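Local coordinates for phosphoribosylamine--glycine ligase (PDB 1VKZ), which catalyses the ATP-dependent joining of glycine to 5-phospho-beta-D-ribosylamine, giving glycinamide ribonucleotide in the de novo pathway to purines, at residues I30-A35 and V297-N302; Q37-H42 and G305-V310; V329-A334 and E394-V399. All coordinates share one frame; numbering follows the deposited sequence.

Contact 1 of 3, residues I30-A35 and V297-N302; sequences IGWAFA and VIVTLN
Trp32 and Val299 meet because each sends its leading group out on the side away from its own backbone N: CG of Trp32 stands trans to that nitrogen (chi1 167°), and so does CG1 of Val299 (chi1 171°). The indole is thereby carried across to helix 294-301, and CG1 arrives at its edge, close to the ring plane, 3.7 Å from Trp32 CE3. Trp32 CZ3 lies almost as close to the same methyl, so the six-membered half of the indole does the touching. The two side chains run past one another in opposite senses. Ala33 CB touches the same methyl, Val299 CG1, at 3.8 Å, so CG1 faces the angle between the indole edge and the alanine. Helix 25-36 follows the first strand of the parallel, Rossmann-like sheet of the N domain, while helix 294-301 belongs to the ATP-grasp part of the chain. Their short segments run nearly parallel, 16° apart with axes 9.8 Å from each other; consistent with the small side chain of Ala33, its CA is 6.8 Å from the CA of Val299. Farther along the indole, Trp32 CZ3 is 4.5 Å from Thr300 CA, a looser approach that is oblique to the ring. The hydroxyl of Thr300 is turned to its own helix and bonds the carbonyl of Glu296. Beyond the two helices, the indole makes an edge-to-face pair with Phe357 and also rests on Pro303 and Leu355.

Contact 2 of 3, residues Q37-H42 and G305-V310; sequences QGYEVH and GFVNAV
A glutamine meets Val307 here with the aliphatic part of its chain: Gln37 CG sits 3.7 Å from Val307 CG2 and 3.8 Å from Val307 CG1, astride the fork of the valine. CG is anti to the carbonyl carbon of Gln37 (chi1 -44°), which puts it against the two methyls; the bend at the second torsion (chi2 -50°) then turns the amide end off the line of CB and CG. Gln37 and Val307 pass each other in opposite directions. Tyr39 adds a second, lighter touch, its CE2 4.0 Å from Val307 CG1, with the methyl approaching the ring obliquely. The chain turns sharply between Gln37 and Tyr39. Gly38, at a phi of 94°, is the C-prime residue of a Schellman motif ending helix 25-36, in which Tyr39 N bonds to Phe34 O and Gly38 N to Ala35 O. From there the chain enters strand 40-43 of the N-domain parallel sheet, whereas Val307 belongs to helix 303-315 of the ATP-grasp part. Val307 also packs on Ala33 and Phe34, and thus meets both the last turn of helix 25-36 and the bend beyond it. Across these two segments the touching groups are methyl, methylene and ring, so van der Waals fit, not a directional bond, sets the contact between them.

Contact 3 of 3, residues V329-A334 and E394-V399; sequences VDVVLA and ELAEKV
Leu333 reaches from the strand to helix 385-398 with both of its methyls, and each finds a different partner. Its CG stands opposite the carbonyl carbon and beside the backbone N, with a chi1 of -41° that falls well short of the usual staggered value; chi2 (173°) carries CD1 on in an extended line, while CD2 branches off. The fork that results puts CD1 3.6 Å from Val399 CG1 and CD2 3.8 Å from Ala396 CB, so the leucine spans Ala396 and Val399. Val399 offers the methyl that lies trans to its own backbone N (chi1 174°), and its CB also comes to 3.9 Å from Leu333 CD1. The two side chains meet at a slant. Two residues earlier on the strand, Val331 points the same way and lays CG1 4.2 Å from Ala396 CB, a looser touch. The alanine methyl thus touches both, and the CA atoms of Val331 and Ala396 are 7.1 Å apart, as its small size allows. On the helix side, the carbonyls of Ala396 and Val399 both accept a bond from Lys404 NZ. Val331 also packs on Ala392 and Tyr393, one turn earlier. Such a helix, laid by small and branched apolar side chains over one face of an antiparallel sheet, is the alpha/beta packing of the C domain.

From the N terminus, helix 25-36 supplies the first half of contact 1, and the chain then turns through Gln37 and Tyr39, which form the first half of contact 2, into strand 40-43. Some 260 residues later helix 294-301 closes contact 1, and helix 303-315, next in line, closes contact 2. The two loops therefore cross, and the two consecutive helices of the ATP-grasp part pack against helix 25-36 of the N domain and the turn that leads to strand 40-43, with Phe34 packing on Val307 between the contacts. Contact 3 comes afterwards, in series: strand 327-334 meets helix 385-398 within the C domain, closing a much shorter loop. Val297 touches Asp330, joining contact 1 to contact 3.

Contact 1 of 3, residues I30-A35 and V297-N302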
loop_
_atom_site.group_PDB
_atom_site.type_symbol
_atom_site.label_atom_id
_atom_site.label_comp_id
_atom_site.label_asym_id
_atom_site.label_seq_id
_atom_site.Cartn_x
_atom_site.Cartn_y
_atom_site.Cartn_z
ATOM N N ILE A 30 -3.046 -11.827 -2.351
ATOM C CA ILE A 30 -2.680 -12.548 -1.135
ATOM C C ILE A 30 -3.462 -13.875 -1.010
ATOM O O ILE A 30 -2.883 -14.925 -0.798
ATOM C CB ILE A 30 -2.852 -11.674 0.073
ATOM C CG1 ILE A 30 -1.823 -10.540 0.037
ATOM C CG2 ILE A 30 -2.631 -12.486 1.306
ATOM C CD1 ILE A 30 -2.075 -9.446 1.030
ATOM N N GLY A 31 -4.756 -13.824 -1.247
ATOM C CA GLY A 31 -5.555 -15.040 -1.266
ATOM C C GLY A 31 -5.210 -15.982 -2.381
ATOM O O GLY A 31 -5.414 -17.153 -2.280
ATOM N N TRP A 32 -4.723 -15.448 -3.491
ATOM C CA TRP A 32 -4.410 -16.286 -4.647
ATOM C C TRP A 32 -3.214 -17.183 -4.295
ATOM O O TRP A 32 -3.280 -18.380 -4.464
ATOM C CB TRP A 32 -4.159 -15.398 -5.871
ATOM C CG TRP A 32 -3.547 -16.104 -7.032
ATOM C CD1 TRP A 32 -4.183 -16.840 -7.977
ATOM C CD2 TRP A 32 -2.153 -16.116 -7.381
ATOM N NE1 TRP A 32 -3.274 -17.321 -8.895
ATOM C CE2 TRP A 32 -2.020 -16.901 -8.549
ATOM C CE3 TRP A 32 -1.002 -15.527 -6.832
ATOM C CZ2 TRP A 32 -0.790 -17.116 -9.175
ATOM C CZ3 TRP A 32 0.233 -15.768 -7.452
ATOM C CH2 TRP A 32 0.318 -16.540 -8.613
ATOM N N ALA A 33 -2.164 -16.578 -3.736
ATOM C CA ALA A 33 -0.968 -17.284 -3.276
ATOM C C ALA A 33 -1.242 -18.388 -2.251
ATOM O O ALA A 33 -0.727 -19.513 -2.346
ATOM C CB ALA A 33 -0.011 -16.311 -2.676
ATOM N N PHE A 34 -2.048 -18.076 -1.256
ATOM C CA PHE A 34 -2.392 -19.068 -0.248
ATOM C C PHE A 34 -3.149 -20.251 -0.832
ATOM O O PHE A 34 -2.899 -21.401 -0.484
ATOM C CB PHE A 34 -3.198 -18.425 0.890
ATOM C CG PHE A 34 -2.342 -17.787 1.901
ATOM C CD1 PHE A 34 -1.690 -18.556 2.837
ATOM C CD2 PHE A 34 -2.068 -16.447 1.846
ATOM C CE1 PHE A 34 -0.850 -17.991 3.750
ATOM C CE2 PHE A 34 -1.216 -15.872 2.776
ATOM C CZ PHE A 34 -0.621 -16.654 3.740
ATOM N N ALA A 35 -4.091 -19.957 -1.714
ATOM C CA ALA A 35 -4.925 -20.972 -2.306
ATOM C C ALA A 35 -4.070 -21.836 -3.212
ATOM O O ALA A 35 -4.324 -23.049 -3.348
ATOM C CB ALA A 35 -6.077 -20.316 -3.086
ATOM N N VAL A 297 2.476 -7.544 -7.539
ATOM C CA VAL A 297 3.761 -7.827 -8.169
ATOM C C VAL A 297 4.629 -8.732 -7.304
ATOM O O VAL A 297 5.193 -9.693 -7.788
ATOM C CB VAL A 297 4.498 -6.532 -8.531
ATOM C CG1 VAL A 297 5.850 -6.837 -9.133
ATOM C CG2 VAL A 297 3.702 -5.786 -9.544
ATOM N N ILE A 298 4.753 -8.384 -6.038
ATOM C CA ILE A 298 5.571 -9.117 -5.087
ATOM C C ILE A 298 5.105 -10.554 -5.035
ATOM O O ILE A 298 5.880 -11.470 -5.167
ATOM C CB ILE A 298 5.492 -8.452 -3.680
ATOM C CG1 ILE A 298 6.204 -7.088 -3.685
ATOM C CG2 ILE A 298 6.115 -9.361 -2.613
ATOM C CD1 ILE A 298 5.800 -6.075 -2.488
ATOM N N VAL A 299 3.814 -10.742 -4.847
ATOM C CA VAL A 299 3.202 -12.075 -4.800
ATOM C C VAL A 299 3.450 -12.884 -6.077
ATOM O O VAL A 299 3.747 -14.069 -6.024
ATOM C CB VAL A 299 1.685 -11.937 -4.533
ATOM C CG1 VAL A 299 0.968 -13.236 -4.689
ATOM C CG2 VAL A 299 1.450 -11.381 -3.115
ATOM N N THR A 300 3.334 -12.232 -7.228
ATOM C CA THR A 300 3.518 -12.922 -8.489
ATOM C C THR A 300 4.964 -13.278 -8.648
ATOM O O THR A 300 5.263 -14.173 -9.382
ATOM C CB THR A 300 3.065 -12.068 -9.685
ATOM O OG1 THR A 300 1.703 -11.701 -9.527
ATOM C CG2 THR A 300 3.047 -12.884 -10.963
ATOM N N LEU A 301 5.868 -12.584 -7.955
ATOM C CA LEU A 301 7.303 -12.898 -8.068
ATOM C C LEU A 301 7.735 -14.144 -7.303
ATOM O O LEU A 301 8.740 -14.738 -7.649
ATOM C CB LEU A 301 8.167 -11.712 -7.634
ATOM C CG LEU A 301 8.198 -10.535 -8.607
ATOM C CD1 LEU A 301 8.870 -9.330 -7.958
ATOM C CD2 LEU A 301 8.894 -10.906 -9.912
ATOM N N ASN A 302 6.997 -14.518 -6.258
ATOM C CA ASN A 302 7.243 -15.779 -5.511
ATOM C C ASN A 302 6.125 -16.136 -4.541
ATOM O O ASN A 302 6.270 -15.909 -3.354
ATOM C CB ASN A 302 8.540 -15.702 -4.693
ATOM C CG ASN A 302 8.929 -17.044 -4.113
ATOM O OD1 ASN A 302 8.217 -18.018 -4.302
ATOM N ND2 ASN A 302 10.052 -17.102 -3.407
#

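Contact 2 of 3, residues Q37-H42 and G305-V310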
loop_
_atom_site.group_PDB
_atom_site.type_symbol
_atom_site.label_atom_id
_atom_site.label_comp_id
_atom_site.label_asym_id
_atom_site.label_seq_id
_atom_site.Cartn_x
_atom_site.Cartn_y
_atom_site.Cartn_z
ATOM N N GLN A 37 -1.001 -22.559 -2.613
ATOM C CA GLN A 37 -0.281 -23.468 -1.702
ATOM C C GLN A 37 -1.221 -24.419 -0.986
ATOM O O GLN A 37 -0.799 -25.123 -0.081
ATOM C CB GLN A 37 0.501 -22.685 -0.637
ATOM C CG GLN A 37 1.288 -21.472 -1.158
ATOM C CD GLN A 37 2.159 -21.798 -2.366
ATOM O OE1 GLN A 37 2.644 -22.939 -2.495
ATOM N NE2 GLN A 37 2.367 -20.802 -3.250
ATOM N N GLY A 38 -2.498 -24.426 -1.345
ATOM C CA GLY A 38 -3.423 -25.417 -0.796
ATOM C C GLY A 38 -4.224 -25.038 0.434
ATOM O O GLY A 38 -4.950 -25.875 0.977
ATOM N N TYR A 39 -4.125 -23.782 0.870
ATOM C CA TYR A 39 -4.900 -23.311 2.025
ATOM C C TYR A 39 -6.343 -22.945 1.650
ATOM O O TYR A 39 -6.627 -22.596 0.496
ATOM C CB TYR A 39 -4.218 -22.119 2.681
ATOM C CG TYR A 39 -2.903 -22.468 3.307
ATOM C CD1 TYR A 39 -2.838 -22.973 4.601
ATOM C CD2 TYR A 39 -1.728 -22.294 2.617
ATOM C CE1 TYR A 39 -1.621 -23.310 5.178
ATOM C CE2 TYR A 39 -0.511 -22.614 3.185
ATOM C CZ TYR A 39 -0.458 -23.126 4.458
ATOM O OH TYR A 39 0.761 -23.468 4.999
ATOM N N GLU A 40 -7.242 -23.042 2.632
ATOM C CA GLU A 40 -8.653 -22.713 2.451
ATOM C C GLU A 40 -8.777 -21.231 2.739
ATOM O O GLU A 40 -8.437 -20.784 3.832
ATOM C CB GLU A 40 -9.507 -23.527 3.429
ATOM C CG GLU A 40 -10.909 -23.900 2.945
ATOM C CD GLU A 40 -11.807 -24.397 4.079
ATOM O OE1 GLU A 40 -12.028 -23.619 5.032
ATOM O OE2 GLU A 40 -12.308 -25.550 4.020
ATOM N N VAL A 41 -9.248 -20.458 1.763
ATOM C CA VAL A 41 -9.146 -19.025 1.844
ATOM C C VAL A 41 -10.529 -18.399 1.883
ATOM O O VAL A 41 -11.390 -18.693 1.069
ATOM C CB VAL A 41 -8.206 -18.474 0.716
ATOM C CG1 VAL A 41 -8.318 -16.965 0.533
ATOM C CG2 VAL A 41 -6.749 -18.857 1.013
ATOM N N HIS A 42 -10.736 -17.551 2.879
ATOM C CA HIS A 42 -11.956 -16.791 3.015
ATOM C C HIS A 42 -11.666 -15.294 2.878
ATOM O O HIS A 42 -10.768 -14.749 3.522
ATOM C CB HIS A 42 -12.601 -17.099 4.354
ATOM C CG HIS A 42 -12.801 -18.561 4.591
ATOM N ND1 HIS A 42 -13.938 -19.232 4.197
ATOM C CD2 HIS A 42 -11.984 -19.489 5.136
ATOM C CE1 HIS A 42 -13.819 -20.510 4.505
ATOM N NE2 HIS A 42 -12.640 -20.691 5.077
ATOM N N GLY A 305 7.134 -18.215 -1.425
ATOM C CA GLY A 305 8.019 -17.580 -0.467
ATOM C C GLY A 305 7.297 -16.524 0.335
ATOM O O GLY A 305 7.528 -16.381 1.528
ATOM N N PHE A 306 6.410 -15.792 -0.321
ATOM C CA PHE A 306 5.558 -14.845 0.397
ATOM C C PHE A 306 4.734 -15.599 1.452
ATOM O O PHE A 306 4.836 -15.330 2.643
ATOM C CB PHE A 306 4.658 -14.064 -0.568
ATOM C CG PHE A 306 3.699 -13.148 0.122
ATOM C CD1 PHE A 306 4.103 -11.912 0.563
ATOM C CD2 PHE A 306 2.393 -13.541 0.353
ATOM C CE1 PHE A 306 3.219 -11.062 1.221
ATOM C CE2 PHE A 306 1.527 -12.716 1.014
ATOM C CZ PHE A 306 1.954 -11.453 1.452
ATOM N N VAL A 307 3.967 -16.580 1.002
ATOM C CA VAL A 307 3.173 -17.412 1.898
ATOM C C VAL A 307 3.973 -17.965 3.065
ATOM O O VAL A 307 3.545 -17.886 4.199
ATOM C CB VAL A 307 2.501 -18.590 1.159
ATOM C CG1 VAL A 307 1.984 -19.638 2.145
ATOM C CG2 VAL A 307 1.365 -18.087 0.337
ATOM N N ASN A 308 5.124 -18.538 2.785
ATOM C CA ASN A 308 5.943 -19.095 3.853
ATOM C C ASN A 308 6.404 -18.073 4.890
ATOM O O ASN A 308 6.348 -18.333 6.092
ATOM C CB ASN A 308 7.121 -19.847 3.261
ATOM C CG ASN A 308 6.718 -21.222 2.710
ATOM O OD1 ASN A 308 5.649 -21.774 3.038
ATOM N ND2 ASN A 308 7.588 -21.792 1.898
ATOM N N ALA A 309 6.852 -16.912 4.433
ATOM C CA ALA A 309 7.361 -15.885 5.338
ATOM C C ALA A 309 6.230 -15.350 6.238
ATOM O O ALA A 309 6.397 -15.143 7.423
ATOM C CB ALA A 309 8.007 -14.768 4.541
ATOM N N VAL A 310 5.046 -15.207 5.668
ATOM C CA VAL A 310 3.885 -14.780 6.422
ATOM C C VAL A 310 3.533 -15.804 7.477
ATOM O O VAL A 310 3.192 -15.459 8.581
ATOM C CB VAL A 310 2.710 -14.537 5.474
ATOM C CG1 VAL A 310 1.439 -14.288 6.223
ATOM C CG2 VAL A 310 3.023 -13.322 4.628
#

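Contact 3 of 3, residues V329-A334 and E394-V399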
loop_
_atom_site.group_PDB
_atom_site.type_symbol
_atom_site.label_atom_id
_atom_site.label_comp_id
_atom_site.label_asym_id
_atom_site.label_seq_id
_atom_site.Cartn_x
_atom_site.Cartn_y
_atom_site.Cartn_z
ATOM N N VAL A 329 4.932 -7.622 -14.042
ATOM C CA VAL A 329 4.414 -6.324 -14.402
ATOM C C VAL A 329 2.929 -6.352 -14.093
ATOM O O VAL A 329 2.211 -7.301 -14.442
ATOM C CB VAL A 329 4.682 -5.962 -15.903
ATOM C CG1 VAL A 329 3.942 -4.701 -16.337
ATOM C CG2 VAL A 329 6.154 -5.746 -16.148
ATOM N N ASP A 330 2.463 -5.304 -13.437
ATOM C CA ASP A 330 1.042 -5.108 -13.180
ATOM C C ASP A 330 0.581 -3.911 -14.010
ATOM O O ASP A 330 1.062 -2.814 -13.791
ATOM C CB ASP A 330 0.865 -4.839 -11.674
ATOM C CG ASP A 330 -0.586 -4.670 -11.244
ATOM O OD1 ASP A 330 -1.511 -4.687 -12.103
ATOM O OD2 ASP A 330 -0.879 -4.527 -10.026
ATOM N N VAL A 331 -0.303 -4.131 -14.981
ATOM C CA VAL A 331 -0.975 -3.043 -15.639
ATOM C C VAL A 331 -2.364 -2.976 -15.019
ATOM O O VAL A 331 -3.146 -3.906 -15.146
ATOM C CB VAL A 331 -1.080 -3.183 -17.210
ATOM C CG1 VAL A 331 -2.031 -2.127 -17.798
ATOM C CG2 VAL A 331 0.263 -3.066 -17.880
ATOM N N VAL A 332 -2.648 -1.861 -14.353
ATOM C CA VAL A 332 -3.918 -1.627 -13.752
ATOM C C VAL A 332 -4.876 -1.072 -14.822
ATOM O O VAL A 332 -4.569 -0.066 -15.478
ATOM C CB VAL A 332 -3.809 -0.643 -12.555
ATOM C CG1 VAL A 332 -5.168 -0.484 -11.861
ATOM C CG2 VAL A 332 -2.767 -1.100 -11.539
ATOM N N LEU A 333 -6.027 -1.741 -14.997
ATOM C CA LEU A 333 -7.174 -1.123 -15.679
ATOM C C LEU A 333 -8.134 -0.500 -14.658
ATOM O O LEU A 333 -8.607 -1.162 -13.730
ATOM C CB LEU A 333 -7.915 -2.114 -16.564
ATOM C CG LEU A 333 -7.014 -3.050 -17.358
ATOM C CD1 LEU A 333 -7.888 -4.088 -18.060
ATOM C CD2 LEU A 333 -6.184 -2.267 -18.308
ATOM N N ALA A 334 -8.391 0.790 -14.840
ATOM C CA ALA A 334 -9.289 1.544 -13.991
ATOM C C ALA A 334 -10.480 2.075 -14.799
ATOM O O ALA A 334 -10.522 1.999 -16.033
ATOM C CB ALA A 334 -8.543 2.678 -13.325
ATOM N N GLU A 394 -0.428 -7.398 -23.512
ATOM C CA GLU A 394 -1.165 -8.340 -24.345
ATOM C C GLU A 394 -2.467 -8.748 -23.666
ATOM O O GLU A 394 -3.518 -8.842 -24.304
ATOM C CB GLU A 394 -0.311 -9.588 -24.655
ATOM C CG GLU A 394 0.790 -9.407 -25.710
ATOM C CD GLU A 394 1.834 -10.542 -25.688
ATOM O OE1 GLU A 394 1.569 -11.598 -25.064
ATOM O OE2 GLU A 394 2.931 -10.398 -26.294
ATOM N N LEU A 395 -2.400 -8.965 -22.357
ATOM C CA LEU A 395 -3.595 -9.294 -21.576
ATOM C C LEU A 395 -4.521 -8.084 -21.447
ATOM O O LEU A 395 -5.722 -8.205 -21.620
ATOM C CB LEU A 395 -3.230 -9.843 -20.191
ATOM C CG LEU A 395 -4.380 -10.327 -19.311
ATOM C CD1 LEU A 395 -5.309 -11.203 -20.072
ATOM C CD2 LEU A 395 -3.851 -11.058 -18.080
ATOM N N ALA A 396 -3.982 -6.914 -21.171
ATOM C CA ALA A 396 -4.847 -5.758 -20.990
ATOM C C ALA A 396 -5.678 -5.445 -22.276
ATOM O O ALA A 396 -6.849 -5.009 -22.184
ATOM C CB ALA A 396 -4.030 -4.548 -20.532
ATOM N N GLU A 397 -5.080 -5.696 -23.453
ATOM C CA GLU A 397 -5.768 -5.535 -24.741
ATOM C C GLU A 397 -6.915 -6.540 -24.909
ATOM O O GLU A 397 -7.873 -6.252 -25.615
ATOM C CB GLU A 397 -4.791 -5.689 -25.920
ATOM C CG GLU A 397 -3.601 -4.724 -25.947
ATOM C CD GLU A 397 -2.379 -5.300 -26.683
ATOM O OE1 GLU A 397 -2.575 -6.009 -27.700
ATOM O OE2 GLU A 397 -1.219 -5.051 -26.261
ATOM N N LYS A 398 -6.816 -7.714 -24.275
ATOM C CA LYS A 398 -7.878 -8.745 -24.359
ATOM C C LYS A 398 -9.050 -8.465 -23.425
ATOM O O LYS A 398 -10.117 -9.072 -23.530
ATOM C CB LYS A 398 -7.333 -10.133 -24.005
ATOM C CG LYS A 398 -6.430 -10.771 -25.046
ATOM C CD LYS A 398 -6.229 -12.270 -24.731
ATOM C CE LYS A 398 -5.209 -12.928 -25.651
ATOM N NZ LYS A 398 -3.849 -12.343 -25.446
ATOM N N VAL A 399 -8.836 -7.552 -22.494
ATOM C CA VAL A 399 -9.787 -7.309 -21.423
ATOM C C VAL A 399 -10.512 -6.030 -21.789
ATOM O O VAL A 399 -9.852 -5.035 -22.104
ATOM C CB VAL A 399 -9.070 -7.178 -20.052
ATOM C CG1 VAL A 399 -10.057 -6.779 -18.979
ATOM C CG2 VAL A 399 -8.416 -8.474 -19.655
#